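Local coordinates for stage III sporulation protein AB (Bacillus subtilis, PDB 6BS9), which is essential for sporulation and probably forms part of a secretion-system-like transport apparatus; this fragment holds most of the protein, at residues L42-P45 with V46-L49; K74-D77 with T78-L81; R6-Q9 with I10-L13; V88-Q91 with F92-L96. All blocks are in the same frame, centred on the assembly; numbering follows the deposited sequence.

All four contacts are local, each within one continuous run of the all-helical chain; interaction 3 lies on helix 2-26, and the other three all touch it. Interaction 3 supplies Gln9, whose OE1 lies 2.8 Å from Ser80 N of interaction 2 in a probable hydrogen bond, while its NE2 packs 3.6 Å from Pro45 CG of interaction 1. Interactions 1 and 2 touch directly through Pro45 CG and Thr78 O, 3.4 Å apart. Interaction 4 lies across the chain's centre from interactions 1 and 3, about 18 and 17 Å away between centres; Leu89 CD1 still reaches Leu13 CD1 at 3.9 Å. A sulfate ion binds at interaction 3.

Interaction 1: residues L42-P45 with V46-L49; sequences LAQP and VSTL
The turn leading into helix 46-58 is closed by Ala43 and Ser47: Ser47 N donates to Ala43 O at 3.1 Å with an N-H...O angle of 163°. Thr48 N reaches Pro45 O, also at 3.1 Å, but the bond spans three residues and is more bent, at 139°. Between Gln44 and Pro45 the peptide is cis, which turns the chain sharply just ahead of the helix. A water gives Ala43 O a second donor at 3.0 Å and itself accepts from Val46 N at 3.1 Å, so Val46 N is satisfied by the water.

Two side chains extend the grip. Gln44 sets off away from the helix, then bends at its second torsion (chi2 -84°), and the amide oxygen OE1 comes back to the hydroxyl of Thr48, which donates to it; the modelled OE1 to OG1 separation of 2.4 Å is too short to be taken literally. Ser47 places CB only 3.2 Å from Leu42 O, while its OG bonds Ala39 O at the end of the preceding helix. The side chains of Leu42 and Val46 cross, with Leu42 CD1 4.1 Å from Val46 CG1, a single apolar touch. Such a short link, rich in bonds to the first turn, is typical of a tight helix-loop-helix connection in an all-alpha fold.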
# COMPACT_ATOMS: atom_id res chain seq x y z
N LEU A 42 6.37 8.59 6.44
CA LEU A 42 5.78 9.09 5.20
C LEU A 42 4.98 10.39 5.33
O LEU A 42 4.34 10.68 6.33
CB LEU A 42 4.79 8.12 4.69
CG LEU A 42 5.27 6.77 4.28
CD1 LEU A 42 4.06 5.85 4.19
CD2 LEU A 42 5.94 6.91 2.94
N ALA A 43 5.08 11.17 4.28
CA ALA A 43 4.34 12.38 4.14
C ALA A 43 2.89 12.06 3.84
O ALA A 43 2.58 11.01 3.35
CB ALA A 43 4.93 13.22 2.97
N GLN A 44 2.05 13.03 4.13
CA GLN A 44 0.63 12.96 3.79
C GLN A 44 0.48 13.22 2.31
O GLN A 44 1.29 13.91 1.77
CB GLN A 44 -0.14 14.02 4.52
CG GLN A 44 -0.04 13.87 6.03
CD GLN A 44 -1.01 12.90 6.54
OE1 GLN A 44 -1.46 11.92 5.86
NE2 GLN A 44 -1.46 13.21 7.75
N PRO A 45 -0.53 12.67 1.68
CA PRO A 45 -1.65 11.90 2.32
C PRO A 45 -1.43 10.37 2.43
O PRO A 45 -2.20 9.72 3.15
CB PRO A 45 -2.85 12.20 1.39
CG PRO A 45 -2.19 12.43 0.06
CD PRO A 45 -0.87 13.15 0.34
N VAL A 46 -0.37 9.82 1.82
CA VAL A 46 -0.16 8.37 1.87
C VAL A 46 0.05 7.85 3.28
O VAL A 46 -0.45 6.80 3.65
CB VAL A 46 1.02 7.96 0.98
CG1 VAL A 46 1.40 6.52 1.15
CG2 VAL A 46 0.66 8.18 -0.50
N SER A 47 0.74 8.63 4.10
CA SER A 47 0.87 8.32 5.54
C SER A 47 -0.41 7.88 6.24
O SER A 47 -0.41 6.88 6.97
CB SER A 47 1.38 9.56 6.29
OG SER A 47 1.55 9.27 7.64
N THR A 48 -1.51 8.53 5.93
CA THR A 48 -2.81 8.21 6.54
C THR A 48 -3.37 6.83 6.20
O THR A 48 -4.03 6.17 7.02
CB THR A 48 -3.84 9.29 6.19
OG1 THR A 48 -3.32 10.55 6.65
CG2 THR A 48 -5.14 9.04 6.98
N LEU A 49 -3.01 6.30 5.04
CA LEU A 49 -3.36 4.92 4.75
C LEU A 49 -2.77 4.00 5.83
O LEU A 49 -3.44 3.07 6.26
CB LEU A 49 -2.87 4.53 3.34
CG LEU A 49 -3.01 3.05 2.91
CD1 LEU A 49 -4.43 2.53 2.95
CD2 LEU A 49 -2.50 2.92 1.50
O HOH W 1 2.01 11.23 0.40

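Interaction 2: residues K74-D77 with T78-L81; sequences KVWD and TLSL
Val75 O accepts twice from Thr78: from Thr78 N at 2.8 Å, tilted out of the carbonyl plane, and from Thr78 OG1 at 2.5 Å, which lies in that plane on a lone pair. The hydroxyl gets there because it stands between the backbone N and the carbonyl carbon of its own residue (chi1 60°). Leu79 N then bonds Trp76 O at 3.1 Å, nearly straight at 159°. Both backbone bonds span three residues, the spacing of a 3-10 turn, where helix 64-75 gives way to the loop before helix 83-95.

A water molecule adds a further link. It lies 2.9 Å from Trp76 O, to which it probably donates, with Leu79 O a weaker partner. The same water sits over one face of the Trp76 indole, offset toward the rim.

The apolar contacts run along the benzene part of that indole. With CG anti to the backbone N (chi1 -176°), the ring swings back over the loop, and its CH2 meets Leu81 CB at 3.6 Å. Leu79 comes in at about a right angle to the tryptophan side chain and brings CD1 to within 4.0 Å of Trp76 CE3; the same methyl lies 4.2 Å from Val75 CG2. The indole also makes a T-shaped stack with Tyr86 of helix 83-95.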
# COMPACT_ATOMS: atom_id res chain seq x y z
N LYS A 74 -11.44 4.41 3.06
CA LYS A 74 -11.49 5.60 3.88
C LYS A 74 -10.56 6.67 3.32
O LYS A 74 -10.92 7.84 3.32
CB LYS A 74 -11.15 5.16 5.32
CG LYS A 74 -11.36 6.14 6.47
CD LYS A 74 -10.57 5.64 7.72
CE LYS A 74 -10.37 6.74 8.81
NZ LYS A 74 -11.56 7.60 9.16
N VAL A 75 -9.36 6.32 2.86
CA VAL A 75 -8.40 7.36 2.46
C VAL A 75 -8.42 7.64 0.98
O VAL A 75 -7.85 8.65 0.54
CB VAL A 75 -6.94 7.07 2.93
CG1 VAL A 75 -6.87 6.77 4.43
CG2 VAL A 75 -6.31 5.95 2.11
N TRP A 76 -9.05 6.75 0.23
CA TRP A 76 -8.92 6.78 -1.20
C TRP A 76 -9.02 8.13 -1.87
O TRP A 76 -8.17 8.49 -2.70
CB TRP A 76 -9.95 5.85 -1.84
CG TRP A 76 -9.72 5.82 -3.30
CD1 TRP A 76 -10.53 6.33 -4.29
CD2 TRP A 76 -8.51 5.39 -3.96
NE1 TRP A 76 -9.90 6.22 -5.51
CE2 TRP A 76 -8.67 5.62 -5.33
CE3 TRP A 76 -7.33 4.75 -3.50
CZ2 TRP A 76 -7.70 5.26 -6.27
CZ3 TRP A 76 -6.37 4.39 -4.41
CH2 TRP A 76 -6.56 4.65 -5.80
N ASP A 77 -10.04 8.90 -1.53
CA ASP A 77 -10.27 10.19 -2.18
C ASP A 77 -9.21 11.23 -1.86
O ASP A 77 -9.11 12.22 -2.54
CB ASP A 77 -11.67 10.73 -1.83
CG ASP A 77 -12.79 9.94 -2.50
OD1 ASP A 77 -12.60 9.32 -3.58
OD2 ASP A 77 -13.91 9.95 -1.95
N THR A 78 -8.41 11.04 -0.81
CA THR A 78 -7.33 11.98 -0.54
C THR A 78 -6.10 11.78 -1.45
O THR A 78 -5.19 12.62 -1.51
CB THR A 78 -6.94 11.93 0.95
OG1 THR A 78 -6.49 10.62 1.30
CG2 THR A 78 -8.16 12.27 1.84
N LEU A 79 -6.04 10.62 -2.10
CA LEU A 79 -4.86 10.26 -2.86
C LEU A 79 -5.03 10.78 -4.26
O LEU A 79 -6.12 11.22 -4.62
CB LEU A 79 -4.67 8.74 -2.83
CG LEU A 79 -4.66 8.09 -1.45
CD1 LEU A 79 -4.36 6.62 -1.60
CD2 LEU A 79 -3.66 8.72 -0.46
N SER A 80 -3.94 10.75 -5.02
CA SER A 80 -3.88 11.24 -6.41
C SER A 80 -3.58 10.07 -7.37
O SER A 80 -2.79 10.19 -8.27
CB SER A 80 -2.83 12.34 -6.53
OG SER A 80 -3.21 13.43 -5.70
N LEU A 81 -4.30 8.97 -7.19
CA LEU A 81 -4.08 7.77 -7.96
C LEU A 81 -5.27 7.46 -8.89
O LEU A 81 -6.36 7.90 -8.66
CB LEU A 81 -3.83 6.63 -6.96
CG LEU A 81 -2.66 6.81 -5.98
CD1 LEU A 81 -2.55 5.65 -5.02
CD2 LEU A 81 -1.33 7.02 -6.72
O HOH W 2 -7.08 8.48 -5.35

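Interaction 3: residues R6-Q9 with I10-L13; sequences RPRQ and IRQL. With SO4 (sulfate ion), chain G.
Backbone bonds between residues four apart join Arg6-Gln9 to Ile10-Leu13. Ile10 N donates to Arg6 O at 3.0 Å with an N-H...O angle of 161°, and Leu13 N to Gln9 O at 2.9 Å; Arg11 N and Gln12 N do likewise with Pro7 O and Arg8 O. Helix 2-26 is kinked at Pro7, whose nitrogen has no hydrogen for the turn before.

Ionic contacts centre on Arg6. Its side chain runs out extended, and the guanidinium presents NH1 and NH2 at its edge to a single sulfate oxygen, O2, at 2.5 and 2.7 Å, the first too short to be taken literally. The remaining nitrogen, NE, forms a salt bridge with Glu85 of helix 83-95, so NE has a partner of its own besides the sulfate. The sulfate probably comes from the crystallisation liquor.

On the solvent-facing side Arg8 and Arg11 lie close. Arg11 is bent at its third torsion (chi3 61°), which lays one face of its guanidinium over Arg8 CA and brings its NH1 3.4 Å from Arg8 CG. The two guanidinium planes stand nearly perpendicular, at 89°, and Arg8 NE is 4.2 Å from Arg11 NH1, a proximity of like charges that may be partly offset by Glu119 of helix 101-128, which Arg11 touches.

Apolar contact is lighter. Ile10 CD1 is 3.9 Å from Arg6 CG, the two side chains lying side by side and pointing the same way; Ile10 also touches Glu119 and Glu85. These one-turn neighbours are typical of an amphipathic alpha-helix, with Ile10 and Leu13 buried and Arg8 and Arg11 exposed.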
# COMPACT_ATOMS: atom_id res chain seq x y z
N ARG A 6 0.96 11.74 -8.71
CA ARG A 6 0.73 10.31 -8.84
C ARG A 6 1.99 9.40 -8.79
O ARG A 6 2.03 8.49 -8.02
CB ARG A 6 -0.07 10.05 -10.11
CG ARG A 6 -0.47 8.63 -10.34
CD ARG A 6 -1.16 8.53 -11.67
NE ARG A 6 -1.33 7.13 -12.01
CZ ARG A 6 -1.23 6.60 -13.24
NH1 ARG A 6 -0.95 7.34 -14.29
NH2 ARG A 6 -1.41 5.30 -13.38
N PRO A 7 3.03 9.69 -9.60
CA PRO A 7 4.25 8.90 -9.50
C PRO A 7 4.91 8.93 -8.16
O PRO A 7 5.40 7.89 -7.71
CB PRO A 7 5.20 9.59 -10.53
CG PRO A 7 4.31 10.42 -11.36
CD PRO A 7 3.19 10.83 -10.51
N ARG A 8 4.93 10.12 -7.53
CA ARG A 8 5.49 10.29 -6.21
C ARG A 8 4.73 9.42 -5.18
O ARG A 8 5.35 8.81 -4.29
CB ARG A 8 5.52 11.77 -5.85
CG ARG A 8 6.15 12.13 -4.49
CD ARG A 8 6.11 13.67 -4.13
NE ARG A 8 7.26 14.09 -3.31
CZ ARG A 8 7.29 14.23 -1.97
NH1 ARG A 8 8.44 14.62 -1.40
NH2 ARG A 8 6.23 14.00 -1.19
N GLN A 9 3.42 9.34 -5.29
CA GLN A 9 2.65 8.60 -4.31
C GLN A 9 2.80 7.09 -4.55
O GLN A 9 2.90 6.31 -3.59
CB GLN A 9 1.19 9.04 -4.31
CG GLN A 9 0.97 10.42 -3.68
CD GLN A 9 -0.51 10.86 -3.60
OE1 GLN A 9 -1.45 10.10 -3.89
NE2 GLN A 9 -0.69 12.12 -3.23
N ILE A 10 2.94 6.68 -5.82
CA ILE A 10 3.22 5.28 -6.11
C ILE A 10 4.56 4.88 -5.55
O ILE A 10 4.72 3.86 -4.94
CB ILE A 10 3.15 5.02 -7.62
CG1 ILE A 10 1.69 5.22 -8.05
CG2 ILE A 10 3.56 3.60 -7.94
CD1 ILE A 10 1.54 5.33 -9.54
N ARG A 11 5.53 5.76 -5.67
CA ARG A 11 6.87 5.49 -5.19
C ARG A 11 6.88 5.27 -3.70
O ARG A 11 7.51 4.33 -3.20
CB ARG A 11 7.79 6.65 -5.59
CG ARG A 11 9.26 6.38 -5.47
CD ARG A 11 10.04 7.56 -6.03
NE ARG A 11 9.77 8.80 -5.31
CZ ARG A 11 9.43 9.90 -5.98
NH1 ARG A 11 9.21 10.99 -5.29
NH2 ARG A 11 9.32 9.90 -7.35
N GLN A 12 6.17 6.15 -3.00
CA GLN A 12 5.97 6.01 -1.54
C GLN A 12 5.28 4.71 -1.14
O GLN A 12 5.65 4.10 -0.16
CB GLN A 12 5.09 7.17 -1.03
CG GLN A 12 5.79 8.52 -0.98
CD GLN A 12 4.81 9.65 -0.64
OE1 GLN A 12 3.65 9.65 -1.02
NE2 GLN A 12 5.30 10.59 0.09
N LEU A 13 4.23 4.31 -1.92
CA LEU A 13 3.53 3.06 -1.67
C LEU A 13 4.45 1.84 -1.85
O LEU A 13 4.45 0.93 -1.03
CB LEU A 13 2.32 2.96 -2.55
CG LEU A 13 1.15 3.83 -2.09
CD1 LEU A 13 0.17 3.97 -3.21
CD2 LEU A 13 0.46 3.25 -0.88
S SO4 G . -2.10 5.47 -17.32
O1 SO4 G . -1.59 4.23 -17.94
O2 SO4 G . -1.35 5.67 -16.06
O3 SO4 G . -1.86 6.66 -18.18
O4 SO4 G . -3.54 5.25 -17.01

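Interaction 4: residues V88-Q91 with F92-L96; sequences VLKQ and FGETL
Lys90 lies beside Glu94, and Gln91 accepts from Thr95, along the last turns of helix 83-95, where ordinary alpha-helical bonding satisfies the backbone. Phe92 N donates to Val88 O at 2.9 Å, Gly93 N to Leu89 O at 3.1 Å, and Glu94 N to Lys90 O at 3.1 Å. Leu89 O has a second donor as well, the indole NE1 of Trp68 on helix 64-75; the Phe92 ring makes a T-shaped stack with that same tryptophan. Toward the end of the helix the pattern changes: Leu96 N bonds Gly93 O at 2.9 Å and Phe92 O only weakly, while Thr95 O is taken up by Gln104 NE2 of helix 101-128.

Lys90 and Glu94 run side by side, but their charged ends do not meet, Lys90 NZ being 5.1 Å from Glu94 OE1. Instead OE1 lies 3.8 Å from the methylene CE of Lys90, whose side chain also touches Glu69 of helix 64-75, and Glu94 OE2 makes a long, weak ion pair with Lys65.

Buried Thr95 puts its hydroxyl beside its own backbone N (chi1 -69°), from where it turns back on the helix. Gln91 O thus takes two bonds, from Thr95 N and Thr95 OG1, both at 2.9 Å and from opposite faces of its carbonyl plane.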
# COMPACT_ATOMS: atom_id res chain seq x y z
N VAL A 88 -4.85 -2.57 -7.67
CA VAL A 88 -3.65 -3.16 -7.17
C VAL A 88 -3.62 -3.15 -5.66
O VAL A 88 -3.30 -4.17 -5.04
CB VAL A 88 -2.39 -2.48 -7.76
CG1 VAL A 88 -1.13 -2.98 -7.07
CG2 VAL A 88 -2.30 -2.74 -9.26
N LEU A 89 -3.95 -2.01 -5.04
CA LEU A 89 -3.98 -1.94 -3.59
C LEU A 89 -5.02 -2.86 -2.94
O LEU A 89 -4.78 -3.45 -1.89
CB LEU A 89 -4.11 -0.49 -3.15
CG LEU A 89 -2.87 0.35 -3.51
CD1 LEU A 89 -3.12 1.80 -3.36
CD2 LEU A 89 -1.63 -0.04 -2.68
N LYS A 90 -6.16 -3.02 -3.59
CA LYS A 90 -7.17 -3.98 -3.17
C LYS A 90 -6.65 -5.39 -3.26
O LYS A 90 -6.84 -6.15 -2.32
CB LYS A 90 -8.45 -3.82 -4.02
CG LYS A 90 -9.65 -4.62 -3.52
CD LYS A 90 -10.90 -4.41 -4.40
CE LYS A 90 -12.15 -5.06 -3.78
NZ LYS A 90 -13.44 -4.42 -4.21
N GLN A 91 -6.01 -5.74 -4.37
CA GLN A 91 -5.37 -7.09 -4.50
C GLN A 91 -4.30 -7.32 -3.43
O GLN A 91 -4.18 -8.43 -2.91
CB GLN A 91 -4.94 -7.58 -5.94
CG GLN A 91 -4.42 -6.64 -7.02
CD GLN A 91 -3.51 -7.36 -8.08
OE1 GLN A 91 -2.46 -6.87 -8.44
NE2 GLN A 91 -3.94 -8.53 -8.55
N PHE A 92 -3.58 -6.28 -3.03
CA PHE A 92 -2.67 -6.41 -1.91
C PHE A 92 -3.43 -6.80 -0.61
O PHE A 92 -2.98 -7.66 0.13
CB PHE A 92 -1.80 -5.15 -1.71
CG PHE A 92 -0.95 -5.19 -0.46
CD1 PHE A 92 0.18 -5.91 -0.43
CD2 PHE A 92 -1.32 -4.51 0.67
CE1 PHE A 92 1.00 -5.93 0.72
CE2 PHE A 92 -0.56 -4.57 1.82
CZ PHE A 92 0.61 -5.28 1.85
N GLY A 93 -4.55 -6.15 -0.31
CA GLY A 93 -5.37 -6.58 0.83
C GLY A 93 -5.78 -8.04 0.77
O GLY A 93 -5.63 -8.76 1.74
N GLU A 94 -6.30 -8.48 -0.37
CA GLU A 94 -6.76 -9.85 -0.61
C GLU A 94 -5.60 -10.80 -0.34
O GLU A 94 -5.74 -11.79 0.39
CB GLU A 94 -7.32 -9.97 -2.06
CG GLU A 94 -8.35 -8.86 -2.46
CD GLU A 94 -9.84 -9.20 -2.61
OE1 GLU A 94 -10.50 -8.47 -3.44
OE2 GLU A 94 -10.38 -10.10 -1.90
N THR A 95 -4.40 -10.39 -0.72
CA THR A 95 -3.20 -11.11 -0.42
C THR A 95 -2.89 -11.36 1.04
O THR A 95 -2.17 -12.31 1.40
CB THR A 95 -2.01 -10.34 -1.08
OG1 THR A 95 -2.10 -10.44 -2.50
CG2 THR A 95 -0.64 -10.80 -0.64
N LEU A 96 -3.31 -10.47 1.91
CA LEU A 96 -3.01 -10.65 3.35
C LEU A 96 -3.73 -11.84 3.93
O LEU A 96 -3.42 -12.27 5.06
CB LEU A 96 -3.35 -9.34 4.12
CG LEU A 96 -2.57 -8.13 3.60
CD1 LEU A 96 -3.06 -6.82 4.16
CD2 LEU A 96 -1.11 -8.27 3.86